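PDB 6NCW: beta-galacturonidase from Eisenbergiella tayi, which hydrolyses beta-linked galacturonides as a glycoside hydrolase family 2 enzyme, in a family to which beta-glucuronidase activity is generally assigned. Local coordinates for residues G467-I471 with P526-K532; K432-D436 with K481-Y486. All blocks are in the same frame, centred on the assembly; numbering follows the deposited sequence.

Contact 1 of 2, residues G467-I471 with P526-K532; sequences GAGAI and PRTMNNK
With CG1 of Ile471 beside the backbone N (chi1 -60°) and CG2 anti to it, the isoleucine swings CD1 out to the ring of Pro526, while Lys532, its CG likewise set beside the backbone N, lays CB and CG along the peptide that joins Ala468 to Gly469. The first of these meetings is apolar, Ile471 CD1 resting 3.8 Å from Pro526 CB; in the second, Lys532 CG lies 3.7 Å from Gly469 N. Between them the backbones are tied directly: Ala470 N donates to Asn531 O at 3.1 Å, entering from above the carbonyl plane, 42° out of it. Lys532 CA adds a C-H...O contact to Ala468 O at 3.4 Å, and water 1 links Ala468 N to Lys532 O.

The side of 526-532 that meets Ile471 is braced from within. Asn531 turns its amide so that ND2 reaches Pro526 O at 3.0 Å, almost exactly in the amide plane, and OD1 takes both NE and NH2 of Arg527, side-on and in the guanidinium plane. Both ends of the amide are thereby engaged, which fixes its rotation. Pro526 O also accepts from Met529 N, on the opposite face of its carbonyl from Asn531 ND2. The charge of Arg527 is met outside these segments by Glu537 and Asp514. Asn530 OD1 receives Lys532 N at 3.2 Å, forming an Asx turn.

Asn530 and Lys532 both bind alpha-D-galacturonate in this protein. The chemistry therefore implies a division of labour: one backbone hydrogen bond, a C-H...O contact, a water and the aliphatic stem of Lys532 hold the loop against 467-471, while Lys532 NZ is hydrogen-bonded to Tyr434 OH, another sugar-binding residue.

Contact 2 of 2, residues K432-D436 with K481-Y486; sequences KWYHD and KWSEEY
Lys481 NZ is gripped by several oxygens at once: it donates to Trp433 O at 3.1 Å, and it forms a salt bridge with Asp436, in which NZ meets Asp436 OD1 at 3.3 Å on the syn side of the carboxylate, 26° out of its plane. A weak bond to Asp436 OD2 and a bond to water 3 add to these, and Phe522 of a second subunit makes a cation-pi contact with the lysine. Lys481 gets there by being fully extended beyond CG, its chain running past the indole of Trp433 in the opposite direction, with CB and CG close to Trp433 CZ3.

Beside it, Tyr486 sends its hydroxyl to Lys432 O, in the carbonyl plane and on a lone pair; water 2 then joins Tyr486 OH to Asp436 OD1. Its ring carries Lys481 CG over one face, 3.8 Å above the plane, and its CE1 meets the edge of the Trp433 ring at CE3. Having CG anti to the backbone N (chi1 -174°), Trp433 throws its indole toward the other segment although its CB points away. There the CZ2 edge drives against one face of Trp482, a T-shaped pair with six-membered centroids 4.9 Å apart and planes at 86°. The remote edge of the same indole also faces Trp482 N, 3.6 Å from Trp433 CH2. Phe522 of the second subunit is another edge-to-face partner for Trp433 and accepts, through its carbonyl, the NE1 proton of Trp482.

Ser483 is the N-cap of helix 484-500, its OG accepting from Tyr486 N at 3.2 Å, so the capped first turn presents the tyrosine. Here loops that follow two neighbouring parallel strands of a TIM barrel, 425-428 and 461-466, meet beside Tyr434, a residue of the galacturonate-binding site.

Overall arrangement
From the N terminus, the chain first passes the beta-sandwich region and enters the TIM barrel, where 432-436 follows strand 425-428. After helix 439-453 and strand 461-466 comes 467-471, and then 481-486, which closes contact 2 over 44 intervening residues at the start of helix 484-500. Strand 504-509 leads on to 526-532, which closes contact 1. The segments alternate along the sequence, so the two loops cross rather than nest. Their centres lie 10 Å apart, and they join directly through a probable hydrogen bond from Ile471 N to Trp482 O and the packing of Pro526 on Trp482. Together they tie loops following three successive barrel strands, and both touch the second subunit.

Contact 1 of 2, residues G467-I471 with P526-K532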
loop_
_atom_site.group_PDB
_atom_site.type_symbol
_atom_site.label_atom_id
_atom_site.label_comp_id
_atom_site.label_asym_id
_atom_site.label_seq_id
_atom_site.Cartn_x
_atom_site.Cartn_y
_atom_site.Cartn_z
ATOM N N GLY A 467 -2.484 -19.014 -15.247
ATOM C CA GLY A 467 -2.707 -17.980 -14.249
ATOM C C GLY A 467 -2.435 -16.586 -14.792
ATOM O O GLY A 467 -2.381 -16.366 -16.009
ATOM N N ALA A 468 -2.261 -15.645 -13.861
ATOM C CA ALA A 468 -2.184 -14.239 -14.241
ATOM C C ALA A 468 -1.516 -13.437 -13.129
ATOM O O ALA A 468 -1.649 -13.760 -11.944
ATOM C CB ALA A 468 -3.582 -13.677 -14.526
ATOM N N GLY A 469 -0.844 -12.360 -13.519
ATOM C CA GLY A 469 -0.213 -11.494 -12.537
ATOM C C GLY A 469 -1.218 -10.583 -11.857
ATOM O O GLY A 469 -2.284 -10.269 -12.392
ATOM N N ALA A 470 -0.863 -10.161 -10.647
ATOM C CA ALA A 470 -1.578 -9.108 -9.938
ATOM C C ALA A 470 -0.673 -8.603 -8.826
ATOM O O ALA A 470 -0.177 -9.401 -8.026
ATOM C CB ALA A 470 -2.893 -9.609 -9.349
ATOM N N ILE A 471 -0.456 -7.294 -8.770
ATOM C CA ILE A 471 0.281 -6.705 -7.658
ATOM C C ILE A 471 -0.726 -6.445 -6.548
ATOM O O ILE A 471 -1.660 -5.661 -6.737
ATOM C CB ILE A 471 1.000 -5.412 -8.078
ATOM C CG1 ILE A 471 2.006 -5.700 -9.206
ATOM C CG2 ILE A 471 1.687 -4.792 -6.860
ATOM C CD1 ILE A 471 2.435 -4.427 -9.995
ATOM N N PRO A 526 7.557 -7.172 -11.987
ATOM C CA PRO A 526 7.370 -6.072 -11.029
ATOM C C PRO A 526 7.838 -6.462 -9.633
ATOM O O PRO A 526 7.608 -7.585 -9.168
ATOM C CB PRO A 526 5.852 -5.825 -11.062
ATOM C CG PRO A 526 5.423 -6.279 -12.431
ATOM C CD PRO A 526 6.353 -7.439 -12.788
ATOM N N ARG A 527 8.516 -5.518 -8.970
ATOM C CA ARG A 527 9.054 -5.691 -7.623
ATOM C C ARG A 527 10.150 -6.753 -7.546
ATOM O O ARG A 527 10.476 -7.209 -6.439
ATOM C CB ARG A 527 7.949 -6.039 -6.610
ATOM C CG ARG A 527 6.631 -5.250 -6.758
ATOM C CD ARG A 527 5.698 -5.593 -5.598
ATOM N NE ARG A 527 5.227 -6.960 -5.735
ATOM C CZ ARG A 527 5.014 -7.788 -4.724
ATOM N NH1 ARG A 527 5.221 -7.381 -3.474
ATOM N NH2 ARG A 527 4.596 -9.028 -4.961
ATOM N N THR A 528 10.732 -7.161 -8.684
ATOM C CA THR A 528 11.632 -8.319 -8.748
ATOM C C THR A 528 10.981 -9.504 -8.021
ATOM O O THR A 528 11.568 -10.165 -7.146
ATOM C CB THR A 528 13.027 -7.983 -8.189
ATOM O OG1 THR A 528 13.557 -6.851 -8.885
ATOM C CG2 THR A 528 14.028 -9.134 -8.398
ATOM N N MET A 529 9.711 -9.719 -8.364
ATOM C CA MET A 529 8.883 -10.801 -7.854
ATOM C C MET A 529 8.142 -11.385 -9.038
ATOM O O MET A 529 7.852 -10.668 -9.999
ATOM C CB MET A 529 7.835 -10.332 -6.826
ATOM C CG MET A 529 8.380 -9.647 -5.599
ATOM S SD MET A 529 9.197 -10.741 -4.411
ATOM C CE MET A 529 7.792 -11.620 -3.722
ATOM N N ASN A 530 7.844 -12.680 -8.969
ATOM C CA ASN A 530 6.799 -13.259 -9.806
ATOM C C ASN A 530 5.491 -13.017 -9.065
ATOM O O ASN A 530 5.332 -13.466 -7.922
ATOM C CB ASN A 530 7.045 -14.752 -10.058
ATOM C CG ASN A 530 6.035 -15.375 -11.048
ATOM O OD1 ASN A 530 4.833 -15.389 -10.800
ATOM N ND2 ASN A 530 6.539 -15.916 -12.151
ATOM N N ASN A 531 4.577 -12.268 -9.688
ATOM C CA ASN A 531 3.405 -11.737 -9.001
ATOM C C ASN A 531 2.139 -12.533 -9.273
ATOM O O ASN A 531 1.030 -11.999 -9.100
ATOM C CB ASN A 531 3.177 -10.275 -9.402
ATOM C CG ASN A 531 4.350 -9.399 -9.049
ATOM O OD1 ASN A 531 4.428 -8.899 -7.940
ATOM N ND2 ASN A 531 5.266 -9.201 -9.997
ATOM N N LYS A 532 2.266 -13.782 -9.706
ATOM C CA LYS A 532 1.090 -14.529 -10.111
ATOM C C LYS A 532 0.509 -15.330 -8.970
ATOM O O LYS A 532 -0.344 -16.193 -9.202
ATOM C CB LYS A 532 1.429 -15.416 -11.301
ATOM C CG LYS A 532 1.936 -14.595 -12.507
ATOM C CD LYS A 532 1.978 -15.411 -13.785
ATOM C CE LYS A 532 2.514 -14.582 -14.963
ATOM N NZ LYS A 532 3.957 -14.297 -14.854
HETATM O O HOH W 1 -2.431 -16.653 -11.246
#

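Contact 2 of 2, residues K432-D436 with K481-Y486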
loop_
_atom_site.group_PDB
_atom_site.type_symbol
_atom_site.label_atom_id
_atom_site.label_comp_id
_atom_site.label_asym_id
_atom_site.label_seq_id
_atom_site.Cartn_x
_atom_site.Cartn_y
_atom_site.Cartn_z
ATOM N N LYS A 432 -4.907 -15.116 -21.984
ATOM C CA LYS A 432 -5.471 -13.980 -21.261
ATOM C C LYS A 432 -4.442 -13.342 -20.328
ATOM O O LYS A 432 -4.767 -12.355 -19.633
ATOM C CB LYS A 432 -6.756 -14.333 -20.494
ATOM C CG LYS A 432 -7.929 -14.556 -21.455
ATOM C CD LYS A 432 -7.919 -13.456 -22.525
ATOM C CE LYS A 432 -9.196 -13.433 -23.368
ATOM N NZ LYS A 432 -10.380 -13.035 -22.545
ATOM N N TRP A 433 -3.197 -13.820 -20.315
ATOM C CA TRP A 433 -2.127 -13.057 -19.683
ATOM C C TRP A 433 -1.045 -12.715 -20.701
ATOM O O TRP A 433 -0.929 -11.552 -21.078
ATOM C CB TRP A 433 -1.567 -13.779 -18.456
ATOM C CG TRP A 433 -0.568 -12.910 -17.741
ATOM C CD1 TRP A 433 0.783 -13.084 -17.696
ATOM C CD2 TRP A 433 -0.838 -11.688 -17.031
ATOM N NE1 TRP A 433 1.377 -12.064 -16.979
ATOM C CE2 TRP A 433 0.403 -11.194 -16.560
ATOM C CE3 TRP A 433 -2.003 -10.981 -16.729
ATOM C CZ2 TRP A 433 0.509 -10.019 -15.814
ATOM C CZ3 TRP A 433 -1.894 -9.791 -15.981
ATOM C CH2 TRP A 433 -0.654 -9.340 -15.534
ATOM N N TYR A 434 -0.270 -13.682 -21.175
ATOM C CA TYR A 434 0.757 -13.436 -22.180
ATOM C C TYR A 434 0.231 -13.462 -23.617
ATOM O O TYR A 434 0.969 -13.069 -24.516
ATOM C CB TYR A 434 1.878 -14.475 -22.043
ATOM C CG TYR A 434 2.730 -14.324 -20.803
ATOM C CD1 TYR A 434 3.270 -13.087 -20.447
ATOM C CD2 TYR A 434 3.000 -15.421 -19.981
ATOM C CE1 TYR A 434 4.060 -12.943 -19.302
ATOM C CE2 TYR A 434 3.778 -15.288 -18.835
ATOM C CZ TYR A 434 4.308 -14.039 -18.501
ATOM O OH TYR A 434 5.091 -13.902 -17.374
ATOM N N HIS A 435 -0.993 -13.947 -23.863
ATOM C CA HIS A 435 -1.594 -14.016 -25.199
ATOM C C HIS A 435 -3.049 -13.601 -25.086
ATOM O O HIS A 435 -3.783 -14.173 -24.277
ATOM C CB HIS A 435 -1.547 -15.439 -25.789
ATOM C CG HIS A 435 -0.204 -16.085 -25.712
ATOM N ND1 HIS A 435 0.860 -15.690 -26.501
ATOM C CD2 HIS A 435 0.257 -17.094 -24.934
ATOM C CE1 HIS A 435 1.917 -16.432 -26.216
ATOM N NE2 HIS A 435 1.581 -17.287 -25.263
ATOM N N ASP A 436 -3.486 -12.639 -25.894
ATOM C CA ASP A 436 -4.891 -12.240 -25.840
ATOM C C ASP A 436 -5.668 -13.061 -26.861
ATOM O O ASP A 436 -5.827 -12.680 -28.018
ATOM C CB ASP A 436 -5.046 -10.742 -26.040
ATOM C CG ASP A 436 -4.726 -9.965 -24.769
ATOM O OD1 ASP A 436 -5.197 -10.391 -23.676
ATOM O OD2 ASP A 436 -3.978 -8.960 -24.857
ATOM N N LYS A 481 -4.218 -4.828 -16.758
ATOM C CA LYS A 481 -3.324 -5.890 -16.330
ATOM C C LYS A 481 -2.423 -5.387 -15.208
ATOM O O LYS A 481 -2.028 -4.216 -15.177
ATOM C CB LYS A 481 -2.493 -6.425 -17.509
ATOM C CG LYS A 481 -3.309 -7.340 -18.423
ATOM C CD LYS A 481 -2.549 -7.826 -19.662
ATOM C CE LYS A 481 -3.477 -8.721 -20.508
ATOM N NZ LYS A 481 -2.815 -9.233 -21.721
ATOM N N TRP A 482 -2.145 -6.296 -14.270
ATOM C CA TRP A 482 -1.472 -6.153 -12.976
ATOM C C TRP A 482 -2.432 -5.745 -11.857
ATOM O O TRP A 482 -2.061 -5.844 -10.692
ATOM C CB TRP A 482 -0.272 -5.182 -13.003
ATOM C CG TRP A 482 0.837 -5.616 -13.976
ATOM C CD1 TRP A 482 1.203 -4.994 -15.145
ATOM C CD2 TRP A 482 1.707 -6.755 -13.842
ATOM N NE1 TRP A 482 2.247 -5.682 -15.749
ATOM C CE2 TRP A 482 2.573 -6.762 -14.964
ATOM C CE3 TRP A 482 1.830 -7.780 -12.889
ATOM C CZ2 TRP A 482 3.544 -7.748 -15.151
ATOM C CZ3 TRP A 482 2.805 -8.747 -13.076
ATOM C CH2 TRP A 482 3.639 -8.735 -14.201
ATOM N N SER A 483 -3.654 -5.283 -12.170
ATOM C CA SER A 483 -4.646 -5.047 -11.129
ATOM C C SER A 483 -5.247 -6.364 -10.644
ATOM O O SER A 483 -5.327 -7.351 -11.380
ATOM C CB SER A 483 -5.778 -4.126 -11.619
ATOM O OG SER A 483 -6.635 -4.776 -12.557
ATOM N N GLU A 484 -5.688 -6.358 -9.385
ATOM C CA GLU A 484 -6.340 -7.528 -8.822
ATOM C C GLU A 484 -7.652 -7.835 -9.528
ATOM O O GLU A 484 -8.029 -9.007 -9.640
ATOM C CB GLU A 484 -6.579 -7.321 -7.321
ATOM C CG GLU A 484 -5.299 -7.338 -6.476
ATOM C CD GLU A 484 -5.584 -7.347 -4.982
ATOM O OE1 GLU A 484 -6.185 -8.342 -4.507
ATOM O OE2 GLU A 484 -5.215 -6.358 -4.287
ATOM N N GLU A 485 -8.380 -6.805 -9.973
ATOM C CA GLU A 485 -9.622 -7.051 -10.708
ATOM C C GLU A 485 -9.359 -7.817 -11.987
ATOM O O GLU A 485 -10.069 -8.775 -12.304
ATOM C CB GLU A 485 -10.329 -5.742 -11.029
ATOM C CG GLU A 485 -10.832 -5.036 -9.807
ATOM C CD GLU A 485 -9.872 -3.938 -9.343
ATOM O OE1 GLU A 485 -8.697 -3.924 -9.787
ATOM O OE2 GLU A 485 -10.309 -3.095 -8.533
ATOM N N TYR A 486 -8.341 -7.419 -12.747
ATOM C CA TYR A 486 -8.087 -8.171 -13.963
ATOM C C TYR A 486 -7.737 -9.618 -13.637
ATOM O O TYR A 486 -8.142 -10.535 -14.357
ATOM C CB TYR A 486 -6.977 -7.545 -14.800
ATOM C CG TYR A 486 -6.816 -8.322 -16.084
ATOM C CD1 TYR A 486 -5.890 -9.359 -16.191
ATOM C CD2 TYR A 486 -7.651 -8.072 -17.167
ATOM C CE1 TYR A 486 -5.762 -10.097 -17.370
ATOM C CE2 TYR A 486 -7.529 -8.788 -18.338
ATOM C CZ TYR A 486 -6.581 -9.804 -18.438
ATOM O OH TYR A 486 -6.483 -10.527 -19.611
HETATM O O HOH W 2 -7.364 -8.921 -21.923
HETATM O O HOH W 3 -2.138 -7.013 -23.704
#